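Side-chain contacts in proliferating cell nuclear antigen (Entamoeba histolytica, PDB 3P91), which forms a ring-shaped sliding clamp of three chains and probably raises the processivity of DNA polymerase delta during replication: residues A[163-168]-A[172-177]; A[213-218]-A[236-241]. All blocks are in the same frame, centred on the assembly; numbering follows the deposited sequence.

Contact 1 of 2, residues A[163-168]-A[172-177]; sequences ITIGCT and VTLTTK
Thr-164 and Thr-175 face each other as a hydrogen-bonded pair of the antiparallel hairpin 163-168/172-177. Thr-164 N gives a nearly straight bond to Thr-175 O (2.6 Å, 173° at the hydrogen), and Thr-175 N returns one to Thr-164 O. Gly-166 and Thr-173 repeat this exchange, 2.8 Å from Gly-166 N to Thr-173 O, the glycine adding no side chain beside Thr-173. CA-H groups supplement these bonds; Leu-174 CA lies 3.1 Å from Thr-164 O.

Thr-164 CB and Thr-175 CB lie 4.1 Å apart on the polar face. The beta-branched side chains suit an extended backbone, and their hydroxyls tolerate partial exposure. With chi1 at -69°, Thr-164 OG1 lies beside its own backbone N; it hydrogen-bonds Ser-209 OG and shares a water with Thr-175 O.

The opposite face is apolar, which suits its burial: Cys-167 SG meets Val-172 CG2 at 4.1 Å, while Leu-174 CD2 reaches Ile-165 CG1 and, at 4.3 Å, Ile-163 CD1.

Strand 206-211 flanks the hairpin beside 163-167, and strand 181-188 flanks it beside 172-177. Phe-155 of helix 145-158 packs against Ile-163 and Leu-174, and Ile-141 of strand 139-144 touches Cys-167 and Val-172.

Contact 2 of 2, residues A[213-218]-A[236-241]; sequences KQISEF and APLIME
Ile-215 is the first residue of the helical segment 213-218 to reach the strand, and it does so with two branches. Its CD1 meets Leu-238 CD2 at 4.2 Å, the two side chains crossing at about a right angle. Its CG2 lies 3.9 Å from Met-240 CE. A branched aliphatic residue suits this place because one side chain can touch two neighbours on the strand, residues two apart whose side chains both point toward the helix.

One turn further on, Phe-218 approaches the same methionine. Its CB lies 3.6 Å from Met-240 SD, while Met-240 CE sits near the ring plane at the edge of the phenyl group. Met-240 has the length for this: CG is anti to the backbone N (chi1 -167°), the chain runs on extended through chi2, and a bend at chi3 (-64°) turns CE toward Ile-215. The strand axis passes 10.6 Å from the helix axis, a span that the long, unbranched thioether bridges by apolar packing.

This helix-on-sheet layer is characteristic of the clamp fold. Strands 227-232 and 247-253 flank strand 238-244, with Val-228 touching Met-240 and Phe-251 stacking on the Phe-218 ring. From helix 145-158, Phe-148 packs against both Ile-215 and Met-240.

In the fold
Contacts 1 and 2 belong to the C-terminal half of the clamp subunit, and their centres lie about 13 Å apart. They touch directly where Ile-163 CG2 packs 3.8 Å from Ile-215 CG1, so the hairpin face that carries Ile-165 and Leu-174 and the helical segment share one apolar core. Contact 1 is local, made within a single hairpin, whereas contact 2 brings a helix against a strand of another sheet. Helix 145-158 packs on both. Strand 206-211 runs straight into helix 212-218, tying the two along the chain. Neither contact is touched by another subunit.

Contact 1 of 2, residues A[163-168]-A[172-177]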
loop_
_atom_site.group_PDB
_atom_site.type_symbol
_atom_site.label_atom_id
_atom_site.label_comp_id
_atom_site.label_asym_id
_atom_site.label_seq_id
_atom_site.Cartn_x
_atom_site.Cartn_y
_atom_site.Cartn_z
ATOM N N ILE A 163 24.870 -15.260 -1.774
ATOM C CA ILE A 163 24.321 -15.886 -0.592
ATOM C C ILE A 163 24.972 -17.246 -0.462
ATOM O O ILE A 163 25.115 -17.971 -1.436
ATOM C CB ILE A 163 22.800 -16.051 -0.678
ATOM C CG1 ILE A 163 22.288 -16.784 0.564
ATOM C CG2 ILE A 163 22.403 -16.792 -1.954
ATOM C CD1 ILE A 163 20.807 -17.067 0.547
ATOM N N THR A 164 25.388 -17.589 0.745
ATOM C CA THR A 164 25.995 -18.883 0.968
ATOM C C THR A 164 25.029 -19.796 1.695
ATOM O O THR A 164 24.376 -19.401 2.652
ATOM C CB THR A 164 27.306 -18.750 1.738
ATOM O OG1 THR A 164 28.273 -18.116 0.892
ATOM C CG2 THR A 164 27.827 -20.114 2.174
ATOM N N ILE A 165 24.926 -21.019 1.203
ATOM C CA ILE A 165 24.010 -21.993 1.753
ATOM C C ILE A 165 24.801 -23.223 2.125
ATOM O O ILE A 165 25.459 -23.824 1.284
ATOM C CB ILE A 165 22.949 -22.368 0.723
ATOM C CG1 ILE A 165 22.201 -21.115 0.285
ATOM C CG2 ILE A 165 21.988 -23.380 1.292
ATOM C CD1 ILE A 165 21.223 -21.361 -0.811
ATOM N N GLY A 166 24.758 -23.582 3.397
ATOM C CA GLY A 166 25.508 -24.717 3.875
ATOM C C GLY A 166 24.571 -25.701 4.525
ATOM O O GLY A 166 23.553 -25.314 5.084
ATOM N N CYS A 167 24.918 -26.979 4.443
ATOM C CA CYS A 167 24.096 -28.022 5.027
ATOM C C CYS A 167 24.936 -29.036 5.787
ATOM O O CYS A 167 25.925 -29.544 5.272
ATOM C CB CYS A 167 23.303 -28.732 3.939
ATOM S SG CYS A 167 21.891 -29.647 4.567
ATOM N N THR A 168 24.531 -29.314 7.020
ATOM C CA THR A 168 25.108 -30.408 7.785
ATOM C C THR A 168 24.011 -31.414 8.095
ATOM O O THR A 168 22.905 -31.307 7.580
ATOM C CB THR A 168 25.773 -29.921 9.082
ATOM O OG1 THR A 168 24.772 -29.511 10.025
ATOM C CG2 THR A 168 26.697 -28.755 8.783
ATOM N N VAL A 172 20.906 -26.212 8.588
ATOM C CA VAL A 172 21.169 -25.465 7.372
ATOM C C VAL A 172 21.620 -24.073 7.765
ATOM O O VAL A 172 21.144 -23.518 8.749
ATOM C CB VAL A 172 19.915 -25.322 6.512
ATOM C CG1 VAL A 172 20.209 -24.436 5.315
ATOM C CG2 VAL A 172 19.412 -26.686 6.075
ATOM N N THR A 173 22.530 -23.510 6.989
ATOM C CA THR A 173 23.123 -22.235 7.327
ATOM C C THR A 173 23.114 -21.337 6.107
ATOM O O THR A 173 23.469 -21.766 5.014
ATOM C CB THR A 173 24.554 -22.422 7.825
ATOM O OG1 THR A 173 24.541 -23.262 8.986
ATOM C CG2 THR A 173 25.174 -21.086 8.184
ATOM N N LEU A 174 22.680 -20.097 6.297
ATOM C CA LEU A 174 22.525 -19.175 5.187
ATOM C C LEU A 174 23.240 -17.901 5.519
ATOM O O LEU A 174 22.944 -17.259 6.520
ATOM C CB LEU A 174 21.053 -18.889 4.923
ATOM C CG LEU A 174 20.190 -20.114 4.640
ATOM C CD1 LEU A 174 19.297 -20.398 5.829
ATOM C CD2 LEU A 174 19.364 -19.910 3.406
ATOM N N THR A 175 24.178 -17.529 4.665
ATOM C CA THR A 175 25.059 -16.419 4.955
ATOM C C THR A 175 25.136 -15.409 3.814
ATOM O O THR A 175 25.223 -15.781 2.646
ATOM C CB THR A 175 26.464 -16.941 5.286
ATOM O OG1 THR A 175 26.449 -17.531 6.591
ATOM C CG2 THR A 175 27.480 -15.819 5.266
ATOM N N THR A 176 25.077 -14.132 4.171
ATOM C CA THR A 176 25.436 -13.045 3.271
ATOM C C THR A 176 26.124 -11.943 4.083
ATOM O O THR A 176 25.846 -11.773 5.272
ATOM C CB THR A 176 24.213 -12.497 2.485
ATOM O OG1 THR A 176 24.660 -11.678 1.397
ATOM C CG2 THR A 176 23.299 -11.684 3.378
ATOM N N LYS A 177 27.051 -11.229 3.450
ATOM C CA LYS A 177 27.764 -10.125 4.080
ATOM C C LYS A 177 27.643 -8.892 3.200
ATOM O O LYS A 177 28.098 -8.895 2.060
ATOM C CB LYS A 177 29.242 -10.479 4.282
HETATM O O HOH W 1 27.839 -14.952 0.955
#

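Contact 2 of 2, residues A[213-218]-A[236-241]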
loop_
_atom_site.group_PDB
_atom_site.type_symbol
_atom_site.label_atom_id
_atom_site.label_comp_id
_atom_site.label_asym_id
_atom_site.label_seq_id
_atom_site.Cartn_x
_atom_site.Cartn_y
_atom_site.Cartn_z
ATOM N N LYS A 213 20.626 -12.344 -6.421
ATOM C CA LYS A 213 19.550 -11.831 -7.265
ATOM C C LYS A 213 18.678 -12.959 -7.792
ATOM O O LYS A 213 17.457 -12.843 -7.826
ATOM C CB LYS A 213 20.100 -11.009 -8.431
ATOM N N GLN A 214 19.312 -14.050 -8.198
ATOM C CA GLN A 214 18.607 -15.190 -8.767
ATOM C C GLN A 214 17.812 -15.917 -7.721
ATOM O O GLN A 214 16.638 -16.213 -7.912
ATOM C CB GLN A 214 19.613 -16.178 -9.334
ATOM C CG GLN A 214 20.520 -15.566 -10.345
ATOM C CD GLN A 214 19.812 -15.371 -11.634
ATOM O OE1 GLN A 214 19.183 -16.297 -12.149
ATOM N NE2 GLN A 214 19.877 -14.160 -12.164
ATOM N N ILE A 215 18.483 -16.243 -6.625
ATOM C CA ILE A 215 17.865 -16.989 -5.549
ATOM C C ILE A 215 16.626 -16.230 -5.134
ATOM O O ILE A 215 15.525 -16.778 -5.099
ATOM C CB ILE A 215 18.817 -17.122 -4.348
ATOM C CG1 ILE A 215 20.129 -17.784 -4.769
ATOM C CG2 ILE A 215 18.158 -17.895 -3.220
ATOM C CD1 ILE A 215 19.954 -19.149 -5.383
ATOM N N SER A 216 16.814 -14.944 -4.862
ATOM C CA SER A 216 15.740 -14.107 -4.353
ATOM C C SER A 216 14.594 -13.922 -5.357
ATOM O O SER A 216 13.438 -13.787 -4.954
ATOM C CB SER A 216 16.289 -12.754 -3.892
ATOM O OG SER A 216 16.560 -11.916 -4.999
ATOM N N GLU A 217 14.908 -13.916 -6.653
ATOM C CA GLU A 217 13.871 -13.859 -7.687
ATOM C C GLU A 217 13.188 -15.216 -7.812
ATOM O O GLU A 217 11.981 -15.300 -8.002
ATOM C CB GLU A 217 14.456 -13.421 -9.035
ATOM N N PHE A 218 13.971 -16.283 -7.694
ATOM C CA PHE A 218 13.440 -17.633 -7.764
ATOM C C PHE A 218 12.485 -17.870 -6.616
ATOM O O PHE A 218 11.439 -18.491 -6.784
ATOM C CB PHE A 218 14.570 -18.663 -7.659
ATOM C CG PHE A 218 15.490 -18.689 -8.841
ATOM C CD1 PHE A 218 15.164 -18.029 -10.014
ATOM C CD2 PHE A 218 16.685 -19.393 -8.782
ATOM C CE1 PHE A 218 16.017 -18.057 -11.103
ATOM C CE2 PHE A 218 17.542 -19.425 -9.866
ATOM C CZ PHE A 218 17.207 -18.754 -11.028
ATOM N N ALA A 236 28.177 -28.564 -8.641
ATOM C CA ALA A 236 27.152 -28.610 -9.687
ATOM C C ALA A 236 25.929 -27.754 -9.322
ATOM O O ALA A 236 25.689 -27.487 -8.144
ATOM C CB ALA A 236 26.739 -30.064 -9.954
ATOM N N PRO A 237 25.148 -27.326 -10.332
ATOM C CA PRO A 237 24.024 -26.415 -10.080
ATOM C C PRO A 237 23.020 -26.889 -9.033
ATOM O O PRO A 237 22.655 -28.063 -8.970
ATOM C CB PRO A 237 23.347 -26.268 -11.458
ATOM C CG PRO A 237 24.008 -27.238 -12.350
ATOM C CD PRO A 237 25.364 -27.530 -11.768
ATOM N N LEU A 238 22.599 -25.944 -8.204
ATOM C CA LEU A 238 21.528 -26.160 -7.255
ATOM C C LEU A 238 20.199 -26.296 -7.989
ATOM O O LEU A 238 20.029 -25.763 -9.080
ATOM C CB LEU A 238 21.465 -24.970 -6.296
ATOM C CG LEU A 238 20.213 -24.771 -5.444
ATOM C CD1 LEU A 238 20.255 -25.592 -4.177
ATOM C CD2 LEU A 238 20.049 -23.310 -5.144
ATOM N N ILE A 239 19.260 -27.013 -7.381
ATOM C CA ILE A 239 17.889 -27.042 -7.863
ATOM C C ILE A 239 16.970 -26.439 -6.816
ATOM O O ILE A 239 17.036 -26.785 -5.637
ATOM C CB ILE A 239 17.393 -28.472 -8.121
ATOM C CG1 ILE A 239 18.475 -29.308 -8.781
ATOM C CG2 ILE A 239 16.141 -28.464 -8.985
ATOM C CD1 ILE A 239 18.086 -30.739 -8.896
ATOM N N MET A 240 16.110 -25.528 -7.249
ATOM C CA MET A 240 15.058 -25.028 -6.385
ATOM C C MET A 240 13.739 -25.434 -7.017
ATOM O O MET A 240 13.379 -24.934 -8.073
ATOM C CB MET A 240 15.153 -23.508 -6.240
ATOM C CG MET A 240 14.307 -22.925 -5.123
ATOM S SD MET A 240 14.430 -21.123 -5.047
ATOM C CE MET A 240 16.154 -20.927 -4.628
ATOM N N GLU A 241 13.035 -26.360 -6.376
ATOM C CA GLU A 241 11.817 -26.925 -6.939
ATOM C C GLU A 241 10.545 -26.523 -6.202
ATOM O O GLU A 241 10.452 -26.636 -4.985
ATOM C CB GLU A 241 11.908 -28.445 -6.954
ATOM C CG GLU A 241 10.567 -29.112 -7.192
ATOM C CD GLU A 241 10.611 -30.605 -6.954
ATOM O OE1 GLU A 241 9.659 -31.138 -6.349
ATOM O OE2 GLU A 241 11.596 -31.245 -7.373
#